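Local structure of transcriptional regulator, putative (Pseudomonas syringae pv. tomato, 2R5F) at residues Thr14-Gln17 with Lys18-Ile22; Arg71-Val74 with Ser75-Pro79; Glu145-His148 with Arg149-Ser152; Val190-Cys194 with Leu195-Asp199. The protein is probably a DNA-binding transcription regulator of the SorC family, of which this is the putative sugar-binding domain. All coordinates share one frame; numbering follows the deposited sequence.

Contact 1 of 4, residues Thr14-Gln17 with Lys18-Ile22. With SO4 (sulfate ion), chain C.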
loop_
_atom_site.group_PDB
_atom_site.type_symbol
_atom_site.label_atom_id
_atom_site.label_comp_id
_atom_site.label_asym_id
_atom_site.label_seq_id
_atom_site.Cartn_x
_atom_site.Cartn_y
_atom_site.Cartn_z
ATOM N N THR A 14 20.246 2.766 0.138
ATOM C CA THR A 14 20.861 3.631 -0.865
ATOM C C THR A 14 21.018 3.004 -2.271
ATOM O O THR A 14 20.676 3.643 -3.270
ATOM C CB THR A 14 22.236 4.154 -0.361
ATOM O OG1 THR A 14 21.993 5.005 0.761
ATOM C CG2 THR A 14 22.937 4.936 -1.426
ATOM N N ARG A 15 21.543 1.780 -2.352
ATOM C CA ARG A 15 21.709 1.082 -3.651
ATOM C C ARG A 15 20.374 0.837 -4.368
ATOM O O ARG A 15 20.269 1.038 -5.573
ATOM C CB ARG A 15 22.494 -0.240 -3.491
ATOM C CG ARG A 15 23.971 -0.044 -3.099
ATOM C CD ARG A 15 24.789 -1.357 -3.075
ATOM N NE ARG A 15 24.391 -2.216 -1.953
ATOM C CZ ARG A 15 24.984 -2.224 -0.759
ATOM N NH1 ARG A 15 26.018 -1.422 -0.524
ATOM N NH2 ARG A 15 24.538 -3.029 0.198
ATOM N N LEU A 16 19.361 0.419 -3.607
ATOM C CA LEU A 16 18.020 0.177 -4.130
ATOM C C LEU A 16 17.390 1.474 -4.663
ATOM O O LEU A 16 16.824 1.484 -5.762
ATOM C CB LEU A 16 17.129 -0.480 -3.064
ATOM C CG LEU A 16 17.476 -1.933 -2.661
ATOM C CD1 LEU A 16 16.465 -2.484 -1.678
ATOM C CD2 LEU A 16 17.558 -2.833 -3.847
ATOM N N GLN A 17 17.523 2.565 -3.897
ATOM C CA GLN A 17 17.089 3.902 -4.335
ATOM C C GLN A 17 17.747 4.321 -5.643
ATOM O O GLN A 17 17.073 4.833 -6.522
ATOM C CB GLN A 17 17.345 4.953 -3.251
ATOM C CG GLN A 17 16.496 4.743 -1.988
ATOM C CD GLN A 17 16.906 5.616 -0.835
ATOM O OE1 GLN A 17 16.346 5.531 0.249
ATOM N NE2 GLN A 17 17.874 6.472 -1.058
ATOM N N LYS A 18 19.051 4.100 -5.777
ATOM C CA LYS A 18 19.737 4.396 -7.033
ATOM C C LYS A 18 19.347 3.437 -8.166
ATOM O O LYS A 18 19.090 3.881 -9.282
ATOM C CB LYS A 18 21.261 4.403 -6.860
ATOM C CG LYS A 18 21.788 5.598 -6.087
ATOM C CD LYS A 18 23.302 5.785 -6.205
ATOM C CE LYS A 18 24.033 5.131 -5.032
ATOM N NZ LYS A 18 24.628 3.786 -5.362
HETATM N N MSE A 19 19.318 2.131 -7.883
HETATM C CA MSE A 19 18.979 1.113 -8.888
HETATM C C MSE A 19 17.602 1.279 -9.516
HETATM O O MSE A 19 17.444 1.104 -10.725
HETATM C CB MSE A 19 19.039 -0.290 -8.301
HETATM C CG MSE A 19 20.414 -0.814 -8.105
HETATM SE SE MSE A 19 20.299 -2.609 -7.332
HETATM C CE MSE A 19 19.328 -3.510 -8.791
ATOM N N TYR A 20 16.617 1.583 -8.680
ATOM C CA TYR A 20 15.223 1.645 -9.107
ATOM C C TYR A 20 14.685 3.069 -9.274
ATOM O O TYR A 20 13.514 3.254 -9.636
ATOM C CB TYR A 20 14.345 0.817 -8.153
ATOM C CG TYR A 20 14.719 -0.651 -8.239
ATOM C CD1 TYR A 20 14.369 -1.406 -9.369
ATOM C CD2 TYR A 20 15.458 -1.271 -7.224
ATOM C CE1 TYR A 20 14.727 -2.733 -9.474
ATOM C CE2 TYR A 20 15.821 -2.614 -7.334
ATOM C CZ TYR A 20 15.450 -3.325 -8.462
ATOM O OH TYR A 20 15.798 -4.636 -8.592
ATOM N N GLY A 21 15.538 4.065 -9.025
ATOM C CA GLY A 21 15.119 5.481 -9.099
ATOM C C GLY A 21 13.921 5.755 -8.212
ATOM O O GLY A 21 13.008 6.465 -8.584
ATOM N N ILE A 22 13.900 5.135 -7.037
ATOM C CA ILE A 22 12.860 5.387 -6.071
ATOM C C ILE A 22 13.424 6.317 -5.004
ATOM O O ILE A 22 14.575 6.146 -4.557
ATOM C CB ILE A 22 12.309 4.056 -5.446
ATOM C CG1 ILE A 22 11.435 4.328 -4.221
ATOM C CG2 ILE A 22 13.440 3.134 -5.032
ATOM C CD1 ILE A 22 10.558 3.166 -3.811
HETATM S S SO4 C . 23.852 -3.482 4.065
HETATM O O1 SO4 C . 24.461 -3.686 2.743
HETATM O O2 SO4 C . 24.869 -3.454 5.111
HETATM O O3 SO4 C . 23.166 -2.178 4.076
HETATM O O4 SO4 C . 22.959 -4.622 4.332
HETATM O O HOH W 1 22.943 1.185 -6.901
#
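Thr14 O accepts the N-H of Lys18, Arg15 O that of Met19, and Leu16 O that of Tyr20. The Met19 N to Arg15 O bond is the shortest of the three, at 2.7 Å. Arg15 O also takes a hydrogen bond from a water at 3.0 Å. Lys18 NZ gives that water a second, weak bond at 3.5 Å, after its chain has bent back at chi3 and chi4. On the way its CE lies beside Thr14 CG2, while Thr14 OG1 bonds to Leu10 O. The three backbone bonds are the i to i+4 bonds of the last turns of helix 10-20. The helical backbone is left at Gly21, where phi is positive, and Ile22 N then makes a weak bond of 3.2 Å to Gln17 O. Gln17 OE1 is taken by Val25 N in the strand that follows. The Arg15 guanidinium turns one edge to a sulfate, and NH2 donates to its O1 at 2.6 Å. His9 and Leu12 N bind the same ion. Leu16 CD2 sits in the plane of the Tyr20 ring, at its edge, 3.9 Å from CE2. Leu16 packs on helix 256-262 and Tyr20 on helix 237-245, while Tyr20 OH is hydrogen-bonded to Leu262 O.

Contact 2 of 4, residues Arg71-Val74 with Ser75-Pro79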
loop_
_atom_site.group_PDB
_atom_site.type_symbol
_atom_site.label_atom_id
_atom_site.label_comp_id
_atom_site.label_asym_id
_atom_site.label_seq_id
_atom_site.Cartn_x
_atom_site.Cartn_y
_atom_site.Cartn_z
ATOM N N ARG A 71 -3.085 -4.152 7.231
ATOM C CA ARG A 71 -3.698 -4.599 8.492
ATOM C C ARG A 71 -2.670 -4.647 9.625
ATOM O O ARG A 71 -2.956 -4.181 10.726
ATOM C CB ARG A 71 -4.363 -5.959 8.331
ATOM C CG ARG A 71 -5.537 -6.228 9.286
ATOM C CD ARG A 71 -6.239 -7.554 8.922
ATOM N NE ARG A 71 -6.564 -7.603 7.486
ATOM C CZ ARG A 71 -6.140 -8.538 6.632
ATOM N NH1 ARG A 71 -6.481 -8.458 5.349
ATOM N NH2 ARG A 71 -5.394 -9.565 7.055
ATOM N N ALA A 72 -1.477 -5.199 9.365
ATOM C CA ALA A 72 -0.397 -5.165 10.353
ATOM C C ALA A 72 -0.023 -3.715 10.760
ATOM O O ALA A 72 0.179 -3.428 11.936
ATOM C CB ALA A 72 0.825 -5.918 9.847
HETATM N N MSE A 73 0.059 -2.806 9.795
HETATM C CA MSE A 73 0.357 -1.405 10.125
HETATM C C MSE A 73 -0.681 -0.858 11.084
HETATM O O MSE A 73 -0.327 -0.345 12.132
HETATM C CB MSE A 73 0.427 -0.532 8.885
HETATM C CG MSE A 73 0.615 0.956 9.171
HETATM SE SE MSE A 73 0.317 1.972 7.538
HETATM C CE MSE A 73 -1.630 2.106 7.590
ATOM N N VAL A 74 -1.965 -1.011 10.751
ATOM C CA VAL A 74 -3.011 -0.392 11.575
ATOM C C VAL A 74 -2.971 -0.938 13.003
ATOM O O VAL A 74 -3.075 -0.175 13.955
ATOM C CB VAL A 74 -4.416 -0.510 10.949
ATOM C CG1 VAL A 74 -5.515 -0.118 11.979
ATOM C CG2 VAL A 74 -4.506 0.368 9.705
ATOM N N SER A 75 -2.739 -2.243 13.145
ATOM C CA SER A 75 -2.700 -2.873 14.464
ATOM C C SER A 75 -1.500 -2.454 15.317
ATOM O O SER A 75 -1.495 -2.682 16.530
ATOM C CB SER A 75 -2.763 -4.392 14.353
ATOM O OG SER A 75 -1.469 -4.901 14.107
ATOM N N HIS A 76 -0.507 -1.833 14.686
ATOM C CA HIS A 76 0.673 -1.280 15.369
ATOM C C HIS A 76 0.548 0.193 15.738
ATOM O O HIS A 76 1.451 0.751 16.357
ATOM C CB HIS A 76 1.949 -1.483 14.528
ATOM C CG HIS A 76 2.531 -2.853 14.645
ATOM N ND1 HIS A 76 3.281 -3.250 15.731
ATOM C CD2 HIS A 76 2.461 -3.926 13.825
ATOM C CE1 HIS A 76 3.657 -4.506 15.571
ATOM N NE2 HIS A 76 3.167 -4.942 14.425
HETATM N N MSE A 77 -0.551 0.831 15.343
HETATM C CA MSE A 77 -0.760 2.244 15.693
HETATM C C MSE A 77 -1.757 2.470 16.838
HETATM O O MSE A 77 -2.560 1.590 17.179
HETATM C CB MSE A 77 -1.036 3.133 14.457
HETATM C CG MSE A 77 -1.942 2.591 13.386
HETATM SE SE MSE A 77 -1.744 3.509 11.619
HETATM C CE MSE A 77 -2.080 5.359 12.171
ATOM N N HIS A 78 -1.684 3.656 17.432
ATOM C CA HIS A 78 -2.404 3.948 18.676
ATOM C C HIS A 78 -3.372 5.144 18.563
ATOM O O HIS A 78 -3.187 6.009 17.692
ATOM C CB HIS A 78 -1.392 4.165 19.813
ATOM C CG HIS A 78 -0.580 2.948 20.143
ATOM N ND1 HIS A 78 0.746 2.818 19.787
ATOM C CD2 HIS A 78 -0.912 1.801 20.783
ATOM C CE1 HIS A 78 1.200 1.644 20.196
ATOM N NE2 HIS A 78 0.212 1.007 20.802
ATOM N N PRO A 79 -4.408 5.192 19.435
ATOM C CA PRO A 79 -5.371 6.310 19.454
ATOM C C PRO A 79 -4.776 7.610 20.006
ATOM O O PRO A 79 -3.755 8.097 19.505
ATOM C CB PRO A 79 -6.473 5.809 20.399
ATOM C CG PRO A 79 -6.204 4.343 20.610
ATOM C CD PRO A 79 -4.742 4.186 20.460
#
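Ala72 and Met73 meet Ser75, His76 and Met77 in a local contact at the C-terminal end of helix 68-75. Here the chain leaves the helix and enters the loop that leads to strand 88-94. The last turns sit between two neighbours: Met73 and His76 touch helix 36-54, while Val74 and Met77 touch helix 101-115.

The bonding changes along the stretch. Ser75 N still makes a regular i to i+4 bond to Arg71 O, with an N-H...O angle of 160°. His76 N bonds to Met73 O at 3.0 Å and only weakly to Ala72 O. Met77 N bonds to Val74 O at 3.1 Å. The donors to Met73 O and Val74 O come from well above the carbonyl planes, as the chain tightens to i to i+3 bonds.

Ala72 O has several neighbours. Ser75 OG lies between its own backbone N and carbonyl carbon (chi1 84°), which turns the hydroxyl back to donate to Ala72 O at 3.1 Å. The His76 ring brings its edge to the same oxygen, with CD2 3.0 Å away and the oxygen near the ring plane. NE2, next to CD2 in the ring, is hydrogen-bonded to Gln41 OE1 of helix 36-54. Met77, a selenomethionine, bends at chi3. Its CG lies 3.0 Å from Val74 O, and its selenium is 4.3 Å from Met73 CG.

The serine hydroxyl, with a weak bond from His76 N, thus helps satisfy Ala72 O at the helix end, and the bond to Gln41 probably limits rotation of the ring.

Contact 3 of 4, residues Glu145-His148 with Arg149-Ser152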
loop_
_atom_site.group_PDB
_atom_site.type_symbol
_atom_site.label_atom_id
_atom_site.label_comp_id
_atom_site.label_asym_id
_atom_site.label_seq_id
_atom_site.Cartn_x
_atom_site.Cartn_y
_atom_site.Cartn_z
ATOM N N GLU A 145 -18.947 8.709 -4.677
ATOM C CA GLU A 145 -18.402 9.501 -3.575
ATOM C C GLU A 145 -16.922 9.145 -3.307
ATOM O O GLU A 145 -16.060 10.028 -3.204
ATOM C CB GLU A 145 -19.292 9.273 -2.338
ATOM C CG GLU A 145 -18.829 9.937 -1.060
ATOM C CD GLU A 145 -19.585 11.210 -0.733
ATOM O OE1 GLU A 145 -19.019 12.308 -0.982
ATOM O OE2 GLU A 145 -20.732 11.116 -0.226
ATOM N N VAL A 146 -16.631 7.847 -3.248
ATOM C CA VAL A 146 -15.264 7.367 -3.128
ATOM C C VAL A 146 -14.479 7.667 -4.406
ATOM O O VAL A 146 -13.377 8.203 -4.328
ATOM C CB VAL A 146 -15.208 5.859 -2.788
ATOM C CG1 VAL A 146 -13.779 5.328 -2.863
ATOM C CG2 VAL A 146 -15.782 5.609 -1.416
ATOM N N LEU A 147 -15.051 7.342 -5.569
ATOM C CA LEU A 147 -14.382 7.613 -6.853
ATOM C C LEU A 147 -13.971 9.077 -6.982
ATOM O O LEU A 147 -12.905 9.389 -7.501
ATOM C CB LEU A 147 -15.259 7.220 -8.053
ATOM C CG LEU A 147 -15.521 5.752 -8.382
ATOM C CD1 LEU A 147 -16.550 5.612 -9.534
ATOM C CD2 LEU A 147 -14.217 4.989 -8.708
ATOM N N HIS A 148 -14.829 9.968 -6.501
ATOM C CA HIS A 148 -14.575 11.394 -6.521
ATOM C C HIS A 148 -13.287 11.767 -5.762
ATOM O O HIS A 148 -12.546 12.685 -6.157
ATOM C CB HIS A 148 -15.784 12.118 -5.932
ATOM C CG HIS A 148 -15.630 13.601 -5.869
ATOM N ND1 HIS A 148 -15.817 14.414 -6.966
ATOM C CD2 HIS A 148 -15.324 14.423 -4.837
ATOM C CE1 HIS A 148 -15.621 15.674 -6.614
ATOM N NE2 HIS A 148 -15.317 15.707 -5.328
ATOM N N ARG A 149 -13.032 11.047 -4.676
ATOM C CA ARG A 149 -11.927 11.351 -3.785
ATOM C C ARG A 149 -10.559 11.000 -4.373
ATOM O O ARG A 149 -9.565 11.619 -3.992
ATOM C CB ARG A 149 -12.095 10.639 -2.439
ATOM C CG ARG A 149 -13.442 10.784 -1.732
ATOM C CD ARG A 149 -13.841 12.227 -1.442
ATOM N NE ARG A 149 -12.692 13.094 -1.172
ATOM C CZ ARG A 149 -12.712 14.427 -1.244
ATOM N NH1 ARG A 149 -11.599 15.118 -0.988
ATOM N NH2 ARG A 149 -13.830 15.071 -1.575
ATOM N N PHE A 150 -10.512 10.030 -5.293
ATOM C CA PHE A 150 -9.240 9.569 -5.886
ATOM C C PHE A 150 -8.356 10.718 -6.340
ATOM O O PHE A 150 -7.137 10.670 -6.204
ATOM C CB PHE A 150 -9.453 8.619 -7.076
ATOM C CG PHE A 150 -9.959 7.248 -6.701
ATOM C CD1 PHE A 150 -10.141 6.885 -5.377
ATOM C CD2 PHE A 150 -10.248 6.324 -7.692
ATOM C CE1 PHE A 150 -10.621 5.619 -5.039
ATOM C CE2 PHE A 150 -10.726 5.054 -7.381
ATOM C CZ PHE A 150 -10.912 4.700 -6.055
ATOM N N ASP A 151 -8.973 11.762 -6.871
ATOM C CA ASP A 151 -8.198 12.857 -7.414
ATOM C C ASP A 151 -7.604 13.789 -6.346
ATOM O O ASP A 151 -6.672 14.546 -6.634
ATOM C CB ASP A 151 -9.025 13.600 -8.464
ATOM C CG ASP A 151 -9.198 12.777 -9.737
ATOM O OD1 ASP A 151 -8.237 12.734 -10.541
ATOM O OD2 ASP A 151 -10.279 12.157 -9.913
ATOM N N SER A 152 -8.127 13.711 -5.121
ATOM C CA SER A 152 -7.607 14.514 -4.009
ATOM C C SER A 152 -6.484 13.776 -3.259
ATOM O O SER A 152 -5.680 14.406 -2.560
ATOM C CB SER A 152 -8.735 14.935 -3.043
ATOM O OG SER A 152 -9.922 15.339 -3.729
HETATM O O HOH W 2 -16.752 13.228 -2.079
#
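Phe150 lies between Val146 and Leu147, its ring crossing both side chains at a slant. Leu147 CA sits over the centre of one ring face, 4.3 Å above the plane. At the outer end of the ring the two neighbours meet different carbons: Val146 CG1 is 3.8 Å from CE1, and Leu147 CD2 is 3.7 Å from CE2. The ring also packs on Val90 and Leu92 of strand 88-94.

Arg149 instead lies along Glu145 O and the His148 ring. Its CG stands beside the backbone N (chi1 -50°), which brings it within 3.1 Å of Glu145 O; the bend at chi2 keeps CD near that oxygen too. The guanidinium then passes the His148 ring, the two planes 62° apart. NH2 stands at the edge of the imidazole, in its plane, 3.6 Å from CD2. A water reaches the guanidinium edge through a weak bond to NH2, and donates to Glu145 OE1 at 2.7 Å, linking the two side chains. The main charge partner of Arg149 is elsewhere: NH1 forms a salt bridge with Glu88, and the group makes a cation-pi contact with Phe120.

The backbone bonds are i to i+3: Arg149 N to Val146 O at 2.9 Å, and a weaker one from Phe150 N to Leu147 O. This is the C-terminal end of helix 138-149, unwinding into the loop before strand 155-162, with Val146 and Phe150 packed on the sheet of what is, consistent with its family, a Rossmann-like alpha/beta domain.

Contact 4 of 4, residues Val190-Cys194 with Leu195-Asp199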
loop_
_atom_site.group_PDB
_atom_site.type_symbol
_atom_site.label_atom_id
_atom_site.label_comp_id
_atom_site.label_asym_id
_atom_site.label_seq_id
_atom_site.Cartn_x
_atom_site.Cartn_y
_atom_site.Cartn_z
ATOM N N VAL A 190 2.802 -10.436 -13.431
ATOM C CA VAL A 190 3.634 -10.962 -12.341
ATOM C C VAL A 190 3.088 -10.544 -10.971
ATOM O O VAL A 190 3.403 -11.161 -9.963
ATOM C CB VAL A 190 5.160 -10.518 -12.421
ATOM C CG1 VAL A 190 5.793 -10.869 -13.762
ATOM C CG2 VAL A 190 5.344 -9.021 -12.071
ATOM N N GLY A 191 2.288 -9.487 -10.938
ATOM C CA GLY A 191 1.816 -8.925 -9.662
ATOM C C GLY A 191 0.686 -7.927 -9.837
ATOM O O GLY A 191 0.232 -7.677 -10.954
ATOM N N ASP A 192 0.243 -7.340 -8.725
ATOM C CA ASP A 192 -0.857 -6.379 -8.748
ATOM C C ASP A 192 -0.714 -5.382 -7.619
ATOM O O ASP A 192 -0.172 -5.692 -6.546
ATOM C CB ASP A 192 -2.219 -7.086 -8.637
ATOM C CG ASP A 192 -2.584 -7.455 -7.188
ATOM O OD1 ASP A 192 -2.164 -8.524 -6.709
ATOM O OD2 ASP A 192 -3.323 -6.697 -6.532
ATOM N N ILE A 193 -1.197 -4.173 -7.893
ATOM C CA ILE A 193 -1.500 -3.187 -6.873
ATOM C C ILE A 193 -2.994 -2.901 -7.050
ATOM O O ILE A 193 -3.452 -2.643 -8.163
ATOM C CB ILE A 193 -0.688 -1.888 -7.031
ATOM C CG1 ILE A 193 0.797 -2.144 -6.725
ATOM C CG2 ILE A 193 -1.274 -0.825 -6.115
ATOM C CD1 ILE A 193 1.757 -1.026 -7.080
ATOM N N CYS A 194 -3.738 -3.008 -5.952
ATOM C CA CYS A 194 -5.189 -2.771 -5.917
ATOM C C CYS A 194 -5.994 -3.619 -6.903
ATOM O O CYS A 194 -6.987 -3.154 -7.427
ATOM C CB CYS A 194 -5.521 -1.290 -6.117
ATOM S SG CYS A 194 -4.935 -0.217 -4.776
ATOM N N LEU A 195 -5.560 -4.857 -7.131
ATOM C CA LEU A 195 -6.150 -5.732 -8.134
ATOM C C LEU A 195 -5.945 -5.174 -9.546
ATOM O O LEU A 195 -6.609 -5.582 -10.487
ATOM C CB LEU A 195 -7.637 -5.981 -7.844
ATOM C CG LEU A 195 -8.070 -7.442 -7.701
ATOM C CD1 LEU A 195 -7.072 -8.258 -6.826
ATOM C CD2 LEU A 195 -9.468 -7.503 -7.132
ATOM N N ARG A 196 -5.003 -4.250 -9.696
ATOM C CA ARG A 196 -4.572 -3.854 -11.040
ATOM C C ARG A 196 -3.230 -4.535 -11.381
ATOM O O ARG A 196 -2.231 -4.278 -10.748
ATOM C CB ARG A 196 -4.480 -2.326 -11.137
ATOM C CG ARG A 196 -5.778 -1.573 -10.737
ATOM C CD ARG A 196 -6.894 -1.876 -11.729
ATOM N NE ARG A 196 -8.103 -1.100 -11.465
ATOM C CZ ARG A 196 -8.728 -0.343 -12.364
ATOM N NH1 ARG A 196 -8.277 -0.255 -13.610
ATOM N NH2 ARG A 196 -9.808 0.336 -12.017
ATOM N N TYR A 197 -3.222 -5.375 -12.412
ATOM C CA TYR A 197 -2.067 -6.212 -12.726
ATOM C C TYR A 197 -1.058 -5.539 -13.649
ATOM O O TYR A 197 -1.424 -4.728 -14.490
ATOM C CB TYR A 197 -2.546 -7.572 -13.276
ATOM C CG TYR A 197 -3.159 -8.434 -12.186
ATOM C CD1 TYR A 197 -4.501 -8.291 -11.811
ATOM C CD2 TYR A 197 -2.388 -9.358 -11.503
ATOM C CE1 TYR A 197 -5.051 -9.064 -10.789
ATOM C CE2 TYR A 197 -2.926 -10.133 -10.492
ATOM C CZ TYR A 197 -4.253 -9.985 -10.134
ATOM O OH TYR A 197 -4.747 -10.778 -9.108
ATOM N N PHE A 198 0.214 -5.879 -13.473
ATOM C CA PHE A 198 1.312 -5.341 -14.279
ATOM C C PHE A 198 2.331 -6.431 -14.586
ATOM O O PHE A 198 2.373 -7.469 -13.914
ATOM C CB PHE A 198 2.012 -4.168 -13.584
ATOM C CG PHE A 198 2.421 -4.450 -12.163
ATOM C CD1 PHE A 198 3.560 -5.197 -11.880
ATOM C CD2 PHE A 198 1.667 -3.977 -11.110
ATOM C CE1 PHE A 198 3.933 -5.475 -10.580
ATOM C CE2 PHE A 198 2.046 -4.242 -9.784
ATOM C CZ PHE A 198 3.171 -4.993 -9.519
ATOM N N ASP A 199 3.153 -6.182 -15.599
ATOM C CA ASP A 199 4.129 -7.165 -16.028
ATOM C C ASP A 199 5.484 -6.927 -15.341
ATOM O O ASP A 199 5.590 -6.062 -14.436
ATOM C CB ASP A 199 4.183 -7.282 -17.578
ATOM C CG ASP A 199 4.975 -6.160 -18.261
ATOM O OD1 ASP A 199 5.679 -5.372 -17.591
ATOM O OD2 ASP A 199 4.915 -6.101 -19.508
#
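Strands 191-193 and 196-198 run antiparallel; the axes of the short segments approach to 4.5 Å, with N-to-C directions 139° apart. Ile193 and Arg196, the ends of the turn, bond both ways: Arg196 N to Ile193 O at 2.7 Å, and Ile193 N to Arg196 O. Asp192 and Tyr197 form a non-hydrogen-bonded pair. Gly191 pairs with Phe198 through Phe198 N to Gly191 O, and Val190 N adds a nearly straight bond of 3.0 Å to Phe198 O. Val190 and Gly191 thus both face Phe198, a classic beta bulge.

The motif is a beta hairpin with a two-residue loop, a type I' turn from Ile193 to Arg196, with Cys194 and Leu195 at its corner in left-handed conformation. The Asp192 side chain braces the turn: OD2 accepts Leu195 N at 3.0 Å on its anti side. The hairpin belongs to the mixed sheet, strand 191-193 pairing antiparallel with strand 155-162.

On one face, Asp192 CB lies over the centre of the Tyr197 ring in a CH-pi contact, 3.6 Å from the centroid. The two side chains run alongside each other. On the other face, Phe198 CG sits between its backbone N and carbonyl carbon (chi1 51°), which swings the ring back across the partner strand. Gly191 O lies over the centre of the ring, and Ile193 CG1 approaches CE2 at 3.9 Å. Ile193 and Phe198 both pack against Ala243 of helix 237-245.

The four contacts follow one another along the chain and none touches another. Contacts 1, 2 and 3 lie at the C-terminal ends of helices 10-20, 68-75 and 138-149, each leading, by a loop, to a strand of the same mixed sheet. Contact 4 is a hairpin paired with strand 155-162, which follows contact 3. Those two come nearest, with closest atoms about 7 Å apart. Contacts 1 and 4 both pack on helix 237-245, their closest atoms about 10 Å apart. Contacts 2 and 4 lie on opposite sides of the chain's centre, their centres 25 Å apart. Sulfate, probably from the crystallisation liquor, binds at contact 1, and one lies about 6 Å from the Arg71 side chain.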